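Local structure of EscN (Escherichia coli O127:H6, 2OBL) at residues G13-G18 against C127-T132; C68-R73 against S214-Y219; I99-L104 against K160-M165. The protein is a type III secretion member of the ATP synthase alpha/beta family, represented by a C-terminal fragment whose nucleotide-binding domain has the P-loop NTPase fold. The protein carries 1 engineered substitution. All blocks are in the same frame, centred on the assembly; numbering follows the deposited sequence. Where two conformers were deposited one is given.

How the interactions relate
Three contacts sample one principle, the largely parallel sheet assembled from distant parts of a chain. Strand 127-132 joins interaction 1 to interaction 3: Val130 N lies 2.8 Å from Leu102 O, a probable hydrogen bond, and the two contact centres are 11 Å apart. On its other side interaction 3 meets interaction 2, with centres 10 Å apart, where Ile218 N approaches Leu164 O at 2.8 Å. Interactions 1 and 2 do not touch; their nearest atoms are about 11 Å apart. Interaction 2 lies where strand 73-78 begins, the strand that leads to the probable P-loop. The calcium ion is held elsewhere, by Asn229 and Asp234.

Interaction 1 of 3, residues G13-G18 against C127-T132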
ATOM      1  N   GLY A  13     -12.812  -4.079  14.686  1.00 20.63           N
ATOM      2  CA  GLY A  13     -14.012  -4.584  14.034  1.00 21.88           C
ATOM      3  C   GLY A  13     -15.032  -3.501  13.746  1.00 21.77           C
ATOM      4  O   GLY A  13     -16.127  -3.789  13.267  1.00 24.08           O
ATOM      5  N   ARG A  14     -14.678  -2.249  14.005  1.00 22.01           N
ATOM      6  CA  ARG A  14     -15.653  -1.160  13.913  1.00 22.49           C
ATOM      7  C   ARG A  14     -15.442  -0.182  12.764  1.00 21.77           C
ATOM      8  O   ARG A  14     -14.314   0.080  12.354  1.00 21.32           O
ATOM      9  CB  ARG A  14     -15.720  -0.385  15.225  1.00 24.22           C
ATOM     10  CG  ARG A  14     -16.202  -1.230  16.388  1.00 28.01           C
ATOM     11  CD  ARG A  14     -16.842  -0.375  17.455  1.00 31.09           C
ATOM     12  NE  ARG A  14     -17.853  -1.134  18.188  1.00 34.52           N
ATOM     13  CZ  ARG A  14     -19.163  -0.977  18.032  1.00 35.09           C
ATOM     14  NH1 ARG A  14     -19.647  -0.067  17.181  1.00 35.66           N
ATOM     15  NH2 ARG A  14     -19.992  -1.725  18.736  1.00 36.55           N
ATOM     16  N   LEU A  15     -16.548   0.371  12.278  1.00 20.82           N
ATOM     17  CA  LEU A  15     -16.512   1.475  11.322  1.00 20.57           C
ATOM     18  C   LEU A  15     -16.545   2.774  12.102  1.00 20.69           C
ATOM     19  O   LEU A  15     -17.440   3.001  12.917  1.00 20.27           O
ATOM     20  CB  LEU A  15     -17.728   1.432  10.397  1.00 19.89           C
ATOM     21  CG  LEU A  15     -17.747   0.339   9.344  1.00 20.27           C
ATOM     22  CD1 LEU A  15     -19.177   0.138   8.853  1.00 20.64           C
ATOM     23  CD2 LEU A  15     -16.844   0.745   8.220  1.00 20.00           C
ATOM     24  N   ILE A  16     -15.579   3.629  11.809  1.00 20.55           N
ATOM     25  CA  ILE A  16     -15.290   4.811  12.582  1.00 21.61           C
ATOM     26  C   ILE A  16     -15.242   5.970  11.599  1.00 20.30           C
ATOM     27  O   ILE A  16     -14.708   5.800  10.500  1.00 19.52           O
ATOM     28  CB  ILE A  16     -13.863   4.626  13.173  1.00 22.82           C
ATOM     29  CG1 ILE A  16     -13.842   3.450  14.157  1.00 24.30           C
ATOM     30  CG2 ILE A  16     -13.346   5.878  13.767  1.00 24.94           C
ATOM     31  CD1 ILE A  16     -14.755   3.620  15.287  1.00 23.48           C
ATOM     32  N   ASP A  17     -15.767   7.138  11.974  1.00 19.38           N
ATOM     33  CA  ASP A  17     -15.716   8.308  11.076  1.00 18.89           C
ATOM     34  C   ASP A  17     -14.373   9.024  11.105  1.00 18.12           C
ATOM     35  O   ASP A  17     -13.432   8.551  11.737  1.00 18.48           O
ATOM     36  CB  ASP A  17     -16.890   9.288  11.282  1.00 19.30           C
ATOM     37  CG  ASP A  17     -16.792  10.110  12.566  1.00 20.15           C
ATOM     38  OD1 ASP A  17     -15.740  10.124  13.227  1.00 18.26           O
ATOM     39  OD2 ASP A  17     -17.806  10.768  12.916  1.00 20.53           O
ATOM     40  N   GLY A  18     -14.291  10.155  10.406  1.00 18.03           N
ATOM     41  CA  GLY A  18     -13.015  10.874  10.229  1.00 18.69           C
ATOM     42  C   GLY A  18     -12.399  11.415  11.511  1.00 18.92           C
ATOM     43  O   GLY A  18     -11.192  11.656  11.576  1.00 18.59           O
ATOM     44  N   CYS A 127      -9.378  -5.388  12.093  1.00 14.90           N
ATOM     45  CA  CYS A 127      -9.362  -4.101  11.400  1.00 14.40           C
ATOM     46  C   CYS A 127     -10.035  -2.988  12.191  1.00 13.44           C
ATOM     47  O   CYS A 127     -11.050  -3.197  12.860  1.00 14.04           O
ATOM     48  CB  CYS A 127     -10.091  -4.207  10.050  1.00 15.37           C
ATOM     49  SG  CYS A 127      -9.238  -5.120   8.746  1.00 17.31           S
ATOM     50  N   VAL A 128      -9.466  -1.796  12.094  1.00 12.57           N
ATOM     51  CA  VAL A 128     -10.201  -0.579  12.413  1.00 11.90           C
ATOM     52  C   VAL A 128     -10.446   0.149  11.097  1.00 11.61           C
ATOM     53  O   VAL A 128      -9.514   0.394  10.327  1.00 11.13           O
ATOM     54  CB  VAL A 128      -9.422   0.335  13.385  1.00 12.44           C
ATOM     55  CG1 VAL A 128     -10.290   1.528  13.775  1.00 12.27           C
ATOM     56  CG2 VAL A 128      -9.004  -0.439  14.628  1.00 11.14           C
ATOM     57  N   LEU A 129     -11.706   0.464  10.817  1.00 13.41           N
ATOM     58  CA  LEU A 129     -12.088   1.002   9.515  1.00 13.03           C
ATOM     59  C   LEU A 129     -12.460   2.473   9.639  1.00 13.24           C
ATOM     60  O   LEU A 129     -13.576   2.797  10.048  1.00 13.31           O
ATOM     61  CB  LEU A 129     -13.280   0.211   8.969  1.00 14.06           C
ATOM     62  CG  LEU A 129     -13.076  -1.304   8.911  1.00 15.13           C
ATOM     63  CD1 LEU A 129     -14.402  -2.017   8.655  1.00 17.38           C
ATOM     64  CD2 LEU A 129     -12.082  -1.648   7.832  1.00 16.18           C
ATOM     65  N   VAL A 130     -11.514   3.361   9.321  1.00 13.00           N
ATOM     66  CA  VAL A 130     -11.777   4.790   9.333  1.00 12.08           C
ATOM     67  C   VAL A 130     -12.308   5.172   7.952  1.00 12.66           C
ATOM     68  O   VAL A 130     -11.599   5.088   6.950  1.00 14.13           O
ATOM     69  CB  VAL A 130     -10.515   5.605   9.655  1.00 11.85           C
ATOM     70  CG1 VAL A 130     -10.840   7.113   9.627  1.00 12.54           C
ATOM     71  CG2 VAL A 130      -9.933   5.176  11.007  1.00 12.41           C
ATOM     72  N   VAL A 131     -13.580   5.545   7.895  1.00 12.41           N
ATOM     73  CA  VAL A 131     -14.213   5.786   6.604  1.00 12.60           C
ATOM     74  C   VAL A 131     -14.796   7.180   6.526  1.00 13.17           C
ATOM     75  O   VAL A 131     -15.608   7.582   7.375  1.00 13.53           O
ATOM     76  CB  VAL A 131     -15.335   4.762   6.342  1.00 12.25           C
ATOM     77  CG1 VAL A 131     -16.058   5.071   5.017  1.00 12.63           C
ATOM     78  CG2 VAL A 131     -14.781   3.341   6.388  1.00 13.81           C
ATOM     79  N   THR A 132     -14.384   7.928   5.501  1.00 13.44           N
ATOM     80  CA  THR A 132     -14.958   9.245   5.236  0.50 13.05           C
ATOM     81  C   THR A 132     -15.222   9.397   3.750  1.00 13.56           C
ATOM     82  O   THR A 132     -14.287   9.596   2.963  1.00 14.51           O
ATOM     83  CB  THR A 132     -14.047  10.398   5.727  0.50 12.95           C
ATOM     84  OG1 THR A 132     -12.734  10.268   5.157  0.50 13.72           O
ATOM     85  CG2 THR A 132     -13.940  10.371   7.239  0.50 11.50           C
TER
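Leu15 lays its CD2 methyl against Leu129 where the short strand 15-16 joins strand 127-132, a parallel pairing at one edge of the central sheet of a P-loop NTPase-type domain. The two leucine side chains cross obliquely. CD2 of Leu15 sits 3.7 Å from CB of Leu129 and equally close to its CD1, so it rests on the root and on one branch of the same residue. Leu15 CD2 also reaches CG2 of Val131 at 3.8 Å, bridging two residues that share a face of the strand. Leu116 of helix 109-116 packs on both leucines.

Ile16 points to the other face. CG1 of Ile16 lies beside the backbone N (chi1 -65°), which directs it back toward Val128, 4.1 Å from CG1 of that valine. The CG2 branch of Ile16 is turned instead toward Val130, a looser approach. Helix 138-156 packs on this side, with Phe155 against Val128 and Ala144 against Val130.

Four backbone hydrogen bonds run between these two layers of side chains. The carbonyl O of Ile16 takes the N-H of Val131 at 2.9 Å and, in addition, a CA-H contact from Val130. Beyond the strand pairing, Asp17 OD2 forms a salt bridge with Arg21, and Gly18 N bonds to Glu140 of helix 138-156. At the opposite end Gly13, whose positive phi (83°) suits glycine, donates its N-H to Cys127 O at 2.7 Å.

Interaction 2 of 3, residues C68-R73 against S214-Y219; sequences CGIGQR and SITAIY
The ring of Tyr219 meets Arg73 at its edge: CG of the arginine lies near the ring plane, 4.1 Å from CE2, and CB is almost as close. The two side chains run side by side in the same direction, the guanidinium plane stands 83° from the ring plane, and it is the aliphatic root, not the guanidinium, that meets the ring. Bends at chi2 and chi3 turn the arginine's charged end away from strand 214-219; NE forms a salt bridge with Asp241 and NH1 bonds to Leu204 O. The other flat group, the amide of Gln72, at the end of an extended side chain, reaches across to the start of its own segment. Gln72 OE1 accepts the N-H of Gly69 at 2.9 Å, with the donor well above the carbonyl plane.

That side-chain hydrogen bond spans a type II beta turn from Gly69 to Gln72, closed by the backbone bond from Gln72 N to Gly69 O. The turn delivers the chain into strand 73-78, which runs parallel to strand 214-222 in the core sheet of this nucleotide-binding fold and leads on to the probable P-loop. Gly71 occupies the third turn position, where, at its backbone angles, a CB would press on the carbonyl O of Ile70, so the position calls for glycine.

Thr216 meets the turn with both branches. Thr216 OG1, lying beside its own backbone N (chi1 -55°), accepts the N-H of Gly71 at 2.8 Å in an almost straight bond (174°), while Thr216 CG2 faces Gln72 O at 3.5 Å. One residue on, Ala217 N donates to the same Gln72 O at 3.0 Å, the first regular bond of the parallel pairing. Outward from there, the CG2 methyl of Ile70 rests 3.2 Å from Ser214 OG, a hydroxyl that is hydrogen-bonded to Asn161.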
ATOM      1  N   CYS A  68       8.819  -6.172   1.023  1.00 20.70           N
ATOM      2  CA  CYS A  68       8.568  -5.082   1.962  1.00 21.89           C
ATOM      3  C   CYS A  68       9.237  -5.389   3.288  1.00 20.13           C
ATOM      4  O   CYS A  68       9.530  -6.542   3.581  1.00 20.54           O
ATOM      5  CB  CYS A  68       7.076  -4.914   2.217  1.00 22.65           C
ATOM      6  SG  CYS A  68       6.113  -4.434   0.795  1.00 27.34           S
ATOM      7  N   GLY A  69       9.438  -4.353   4.100  1.00 18.01           N
ATOM      8  CA  GLY A  69      10.036  -4.514   5.414  1.00 15.88           C
ATOM      9  C   GLY A  69       9.170  -3.963   6.531  1.00 14.81           C
ATOM     10  O   GLY A  69       8.372  -3.054   6.317  1.00 13.92           O
ATOM     11  N   ILE A  70       9.322  -4.519   7.727  1.00 14.04           N
ATOM     12  CA  ILE A  70       8.566  -4.028   8.884  1.00 13.55           C
ATOM     13  C   ILE A  70       8.954  -2.584   9.187  1.00 13.42           C
ATOM     14  O   ILE A  70      10.143  -2.274   9.407  1.00 13.08           O
ATOM     15  CB  ILE A  70       8.761  -4.923  10.122  1.00 13.61           C
ATOM     16  CG1 ILE A  70       8.262  -6.347   9.834  1.00 14.18           C
ATOM     17  CG2 ILE A  70       8.035  -4.352  11.320  1.00 14.31           C
ATOM     18  CD1 ILE A  70       8.412  -7.304  11.031  1.00 14.44           C
ATOM     19  N   GLY A  71       7.952  -1.708   9.164  1.00 12.47           N
ATOM     20  CA  GLY A  71       8.126  -0.279   9.428  1.00 12.03           C
ATOM     21  C   GLY A  71       8.360   0.567   8.178  1.00 11.74           C
ATOM     22  O   GLY A  71       8.592   1.763   8.266  1.00 11.97           O
ATOM     23  N   GLN A  72       8.309  -0.066   7.009  1.00 11.91           N
ATOM     24  CA  GLN A  72       8.453   0.631   5.740  1.00 12.87           C
ATOM     25  C   GLN A  72       7.251   1.523   5.470  1.00 12.97           C
ATOM     26  O   GLN A  72       6.139   1.220   5.919  1.00 12.62           O
ATOM     27  CB  GLN A  72       8.555  -0.398   4.616  1.00 13.72           C
ATOM     28  CG  GLN A  72       9.169   0.103   3.344  1.00 15.57           C
ATOM     29  CD  GLN A  72       9.210  -0.958   2.271  1.00 15.53           C
ATOM     30  OE1 GLN A  72       8.659  -2.045   2.447  1.00 14.66           O
ATOM     31  NE2 GLN A  72       9.822  -0.639   1.132  1.00 16.67           N
ATOM     32  N   ARG A  73       7.499   2.626   4.755  1.00 12.57           N
ATOM     33  CA  ARG A  73       6.444   3.416   4.113  1.00 12.17           C
ATOM     34  C   ARG A  73       6.423   3.077   2.628  1.00 12.29           C
ATOM     35  O   ARG A  73       7.431   3.246   1.933  1.00 11.95           O
ATOM     36  CB  ARG A  73       6.672   4.918   4.297  1.00 13.28           C
ATOM     37  CG  ARG A  73       6.428   5.430   5.729  1.00 15.64           C
ATOM     38  CD  ARG A  73       7.634   5.203   6.603  1.00 18.27           C
ATOM     39  NE  ARG A  73       8.845   5.646   5.909  1.00 20.23           N
ATOM     40  CZ  ARG A  73       9.309   6.893   5.921  1.00 21.35           C
ATOM     41  NH1 ARG A  73       8.697   7.833   6.638  1.00 21.76           N
ATOM     42  NH2 ARG A  73      10.406   7.193   5.236  1.00 22.42           N
ATOM     43  N   SER A 214       5.092  -2.156  15.703  1.00 14.89           N
ATOM     44  CA  SER A 214       5.564  -1.390  14.574  1.00 13.42           C
ATOM     45  C   SER A 214       4.363  -0.906  13.793  1.00 12.25           C
ATOM     46  O   SER A 214       3.245  -1.401  13.986  1.00 11.46           O
ATOM     47  CB  SER A 214       6.398  -2.273  13.654  1.00 13.75           C
ATOM     48  OG  SER A 214       5.624  -3.371  13.207  1.00 14.31           O
ATOM     49  N   ILE A 215       4.606   0.063  12.916  1.00 11.62           N
ATOM     50  CA  ILE A 215       3.617   0.483  11.935  1.00 10.29           C
ATOM     51  C   ILE A 215       4.298   0.444  10.582  1.00 11.16           C
ATOM     52  O   ILE A 215       5.286   1.157  10.333  1.00 11.91           O
ATOM     53  CB  ILE A 215       3.099   1.925  12.178  1.00 10.21           C
ATOM     54  CG1 ILE A 215       2.436   2.053  13.556  1.00 10.45           C
ATOM     55  CG2 ILE A 215       2.148   2.349  11.065  1.00  9.29           C
ATOM     56  CD1 ILE A 215       1.989   3.462  13.852  1.00  9.93           C
ATOM     57  N   THR A 216       3.778  -0.418   9.726  1.00  9.96           N
ATOM     58  CA  THR A 216       4.172  -0.466   8.333  1.00 10.65           C
ATOM     59  C   THR A 216       3.006   0.155   7.618  1.00 10.78           C
ATOM     60  O   THR A 216       1.841  -0.178   7.911  1.00 11.19           O
ATOM     61  CB  THR A 216       4.359  -1.919   7.865  1.00 11.06           C
ATOM     62  OG1 THR A 216       5.288  -2.573   8.732  1.00 11.21           O
ATOM     63  CG2 THR A 216       4.873  -1.966   6.425  1.00 10.73           C
ATOM     64  N   ALA A 217       3.285   1.075   6.700  1.00  9.85           N
ATOM     65  CA  ALA A 217       2.206   1.854   6.135  1.00 10.06           C
ATOM     66  C   ALA A 217       2.201   1.763   4.622  1.00 10.67           C
ATOM     67  O   ALA A 217       3.253   1.792   3.997  1.00 12.34           O
ATOM     68  CB  ALA A 217       2.308   3.299   6.592  1.00  8.02           C
ATOM     69  N   ILE A 218       1.006   1.639   4.057  1.00 10.75           N
ATOM     70  CA  ILE A 218       0.826   1.662   2.615  1.00 10.57           C
ATOM     71  C   ILE A 218      -0.077   2.829   2.287  1.00 11.45           C
ATOM     72  O   ILE A 218      -1.189   2.918   2.816  1.00 11.51           O
ATOM     73  CB  ILE A 218       0.161   0.370   2.151  1.00 11.00           C
ATOM     74  CG1 ILE A 218       1.129  -0.806   2.292  1.00 11.50           C
ATOM     75  CG2 ILE A 218      -0.331   0.485   0.720  1.00 10.56           C
ATOM     76  CD1 ILE A 218       0.436  -2.171   2.050  1.00 11.53           C
ATOM     77  N   TYR A 219       0.403   3.709   1.408  1.00 10.79           N
ATOM     78  CA  TYR A 219      -0.336   4.904   0.980  1.00 11.22           C
ATOM     79  C   TYR A 219      -0.644   4.798  -0.502  1.00 10.88           C
ATOM     80  O   TYR A 219       0.273   4.594  -1.309  1.00 11.73           O
ATOM     81  CB  TYR A 219       0.517   6.158   1.228  1.00 12.57           C
ATOM     82  CG  TYR A 219       0.965   6.311   2.655  1.00 13.33           C
ATOM     83  CD1 TYR A 219       0.149   6.947   3.591  1.00 13.33           C
ATOM     84  CD2 TYR A 219       2.199   5.801   3.082  1.00 13.59           C
ATOM     85  CE1 TYR A 219       0.542   7.084   4.912  1.00 12.75           C
ATOM     86  CE2 TYR A 219       2.605   5.923   4.409  1.00 13.38           C
ATOM     87  CZ  TYR A 219       1.774   6.574   5.314  1.00 13.00           C
ATOM     88  OH  TYR A 219       2.169   6.694   6.611  1.00 12.87           O
TER

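Interaction 3 of 3, residues I99-L104 against K160-M165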
ATOM      1  N   ILE A  99      -2.796  -6.185  13.454  1.00 16.31           N
ATOM      2  CA  ILE A  99      -3.886  -5.215  13.406  1.00 15.42           C
ATOM      3  C   ILE A  99      -3.773  -4.413  12.120  1.00 15.24           C
ATOM      4  O   ILE A  99      -2.683  -3.994  11.749  1.00 15.92           O
ATOM      5  CB  ILE A  99      -3.755  -4.209  14.564  1.00 15.84           C
ATOM      6  CG1 ILE A  99      -3.756  -4.926  15.922  1.00 15.70           C
ATOM      7  CG2 ILE A  99      -4.853  -3.147  14.492  1.00 15.78           C
ATOM      8  CD1 ILE A  99      -5.122  -5.358  16.373  1.00 15.40           C
ATOM      9  N   ILE A 100      -4.898  -4.195  11.453  1.00 14.81           N
ATOM     10  CA  ILE A 100      -4.929  -3.355  10.263  1.00 15.68           C
ATOM     11  C   ILE A 100      -5.774  -2.127  10.552  1.00 16.25           C
ATOM     12  O   ILE A 100      -6.911  -2.234  11.015  1.00 15.86           O
ATOM     13  CB  ILE A 100      -5.522  -4.096   9.034  1.00 16.11           C
ATOM     14  CG1 ILE A 100      -4.740  -5.379   8.746  1.00 16.98           C
ATOM     15  CG2 ILE A 100      -5.493  -3.188   7.808  1.00 16.74           C
ATOM     16  CD1 ILE A 100      -5.477  -6.314   7.804  1.00 18.13           C
ATOM     17  N   VAL A 101      -5.203  -0.953  10.300  1.00 15.91           N
ATOM     18  CA  VAL A 101      -5.962   0.268  10.389  1.00 15.18           C
ATOM     19  C   VAL A 101      -6.097   0.814   8.981  1.00 15.97           C
ATOM     20  O   VAL A 101      -5.102   1.157   8.345  1.00 14.70           O
ATOM     21  CB  VAL A 101      -5.285   1.298  11.312  1.00 14.49           C
ATOM     22  CG1 VAL A 101      -6.078   2.589  11.354  1.00 15.23           C
ATOM     23  CG2 VAL A 101      -5.105   0.710  12.712  1.00 14.73           C
ATOM     24  N   LEU A 102      -7.338   0.878   8.512  1.00 16.43           N
ATOM     25  CA  LEU A 102      -7.655   1.334   7.168  1.00 18.21           C
ATOM     26  C   LEU A 102      -8.226   2.737   7.221  1.00 18.37           C
ATOM     27  O   LEU A 102      -9.042   3.057   8.097  1.00 19.87           O
ATOM     28  CB  LEU A 102      -8.677   0.394   6.530  1.00 20.51           C
ATOM     29  CG  LEU A 102      -8.137  -0.834   5.806  1.00 22.01           C
ATOM     30  CD1 LEU A 102      -9.187  -1.915   5.704  1.00 23.45           C
ATOM     31  CD2 LEU A 102      -7.677  -0.433   4.406  1.00 22.33           C
ATOM     32  N   ALA A 103      -7.763   3.586   6.311  1.00 16.81           N
ATOM     33  CA  ALA A 103      -8.356   4.881   6.118  1.00 16.15           C
ATOM     34  C   ALA A 103      -8.870   4.894   4.697  1.00 16.33           C
ATOM     35  O   ALA A 103      -8.081   4.845   3.731  1.00 16.70           O
ATOM     36  CB  ALA A 103      -7.351   5.990   6.341  1.00 16.97           C
ATOM     37  N   LEU A 104     -10.193   4.901   4.567  1.00 14.95           N
ATOM     38  CA  LEU A 104     -10.839   4.944   3.259  1.00 14.26           C
ATOM     39  C   LEU A 104     -11.428   6.333   3.055  1.00 13.34           C
ATOM     40  O   LEU A 104     -12.478   6.676   3.622  1.00 13.09           O
ATOM     41  CB  LEU A 104     -11.927   3.876   3.167  1.00 15.43           C
ATOM     42  CG  LEU A 104     -11.492   2.442   3.491  1.00 15.83           C
ATOM     43  CD1 LEU A 104     -12.670   1.492   3.360  1.00 16.22           C
ATOM     44  CD2 LEU A 104     -10.365   2.028   2.571  1.00 16.91           C
ATOM     45  N   LYS A 160       1.662  -4.440  19.068  1.00 18.99           N
ATOM     46  CA  LYS A 160       1.136  -5.053  17.854  1.00 18.19           C
ATOM     47  C   LYS A 160       1.938  -4.622  16.633  1.00 17.56           C
ATOM     48  O   LYS A 160       2.394  -3.487  16.551  1.00 16.81           O
ATOM     49  CB  LYS A 160      -0.333  -4.665  17.640  1.00 18.19           C
ATOM     50  CG  LYS A 160      -1.251  -4.972  18.826  1.00 18.72           C
ATOM     51  CD  LYS A 160      -1.347  -6.463  19.090  1.00 20.02           C
ATOM     52  CE  LYS A 160      -2.335  -6.759  20.215  1.00 20.22           C
ATOM     53  NZ  LYS A 160      -2.344  -8.214  20.543  1.00 20.79           N
ATOM     54  N   ASN A 161       2.124  -5.541  15.695  1.00 17.18           N
ATOM     55  CA  ASN A 161       2.639  -5.153  14.400  1.00 17.64           C
ATOM     56  C   ASN A 161       1.470  -4.700  13.559  1.00 16.58           C
ATOM     57  O   ASN A 161       0.629  -5.511  13.153  1.00 16.28           O
ATOM     58  CB  ASN A 161       3.414  -6.281  13.735  1.00 20.25           C
ATOM     59  CG  ASN A 161       4.849  -6.359  14.229  1.00 22.40           C
ATOM     60  OD1 ASN A 161       5.396  -5.382  14.764  1.00 23.18           O
ATOM     61  ND2 ASN A 161       5.472  -7.520  14.053  1.00 24.28           N
ATOM     62  N   VAL A 162       1.415  -3.391  13.333  1.00 14.91           N
ATOM     63  CA  VAL A 162       0.264  -2.755  12.706  1.00 13.70           C
ATOM     64  C   VAL A 162       0.508  -2.488  11.217  1.00 12.40           C
ATOM     65  O   VAL A 162       1.593  -2.085  10.820  1.00 13.69           O
ATOM     66  CB  VAL A 162      -0.062  -1.426  13.406  1.00 13.71           C
ATOM     67  CG1 VAL A 162      -1.282  -0.755  12.770  1.00 14.87           C
ATOM     68  CG2 VAL A 162      -0.280  -1.648  14.917  1.00 13.41           C
ATOM     69  N   LEU A 163      -0.503  -2.743  10.402  1.00 12.45           N
ATOM     70  CA  LEU A 163      -0.495  -2.278   9.011  1.00 13.26           C
ATOM     71  C   LEU A 163      -1.451  -1.104   8.896  1.00 13.28           C
ATOM     72  O   LEU A 163      -2.656  -1.253   9.116  1.00 13.73           O
ATOM     73  CB  LEU A 163      -0.917  -3.393   8.049  1.00 13.43           C
ATOM     74  CG  LEU A 163      -1.147  -2.960   6.596  1.00 14.52           C
ATOM     75  CD1 LEU A 163       0.108  -2.332   6.011  1.00 14.32           C
ATOM     76  CD2 LEU A 163      -1.645  -4.115   5.708  1.00 15.00           C
ATOM     77  N   LEU A 164      -0.908   0.068   8.581  1.00 13.01           N
ATOM     78  CA  LEU A 164      -1.728   1.246   8.301  1.00 12.82           C
ATOM     79  C   LEU A 164      -1.898   1.330   6.789  1.00 13.38           C
ATOM     80  O   LEU A 164      -0.915   1.367   6.048  1.00 12.60           O
ATOM     81  CB  LEU A 164      -1.029   2.507   8.804  1.00 13.69           C
ATOM     82  CG  LEU A 164      -1.663   3.854   8.423  1.00 13.46           C
ATOM     83  CD1 LEU A 164      -3.079   3.986   9.032  1.00 14.77           C
ATOM     84  CD2 LEU A 164      -0.756   4.982   8.912  1.00 13.75           C
ATOM     85  N   MET A 165      -3.140   1.346   6.324  1.00 13.82           N
ATOM     86  CA  MET A 165      -3.373   1.368   4.890  1.00 14.98           C
ATOM     87  C   MET A 165      -4.296   2.530   4.548  1.00 14.89           C
ATOM     88  O   MET A 165      -5.458   2.554   4.962  1.00 14.91           O
ATOM     89  CB  MET A 165      -3.957   0.029   4.402  1.00 15.37           C
ATOM     90  CG  MET A 165      -4.340   0.045   2.921  1.00 17.31           C
ATOM     91  SD  MET A 165      -5.037  -1.505   2.258  1.00 19.21           S
ATOM     92  CE  MET A 165      -3.623  -2.592   2.264  1.00 19.49           C
TER
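Leu102 and Met165 lie side by side on one face of two neighbouring parallel strands, with CD2 of the leucine 3.6 Å from SD and nearly as close to CG and CB of the methionine. Met165 starts out extended, CG anti to its N (chi1 175°), then bends at its last torsion, and helix 84-94 covers it through Leu88, Ile91 and Cys92. On the other face Val101 spreads its branches between two partners: CG2 approaches Val162 CG1 at 4.1 Å, and CG1 approaches Leu164 CD1 at 4.0 Å. Ala152 and Thr149 of helix 138-156 pack against Val162 and Leu164.

Between these faces four backbone hydrogen bonds alternate from strand to strand; among them, Met165 N reaches Val101 O at 2.8 Å and Ala103 N reaches Met165 O at 2.9 Å. Toward the start of the strands, Ile99 CG1 leans on the aliphatic part of Lys160, 3.8 Å from CG, while the rest of the lysine chain turns off from the strand. Asn161 completes this polar edge, its backbone N bonded to Asp98 OD2. Buried backbone polarity is thus met by strand pairing, and the side chains across the contact contribute almost purely apolar packing, consistent with an inner strand pair of an alpha/beta core.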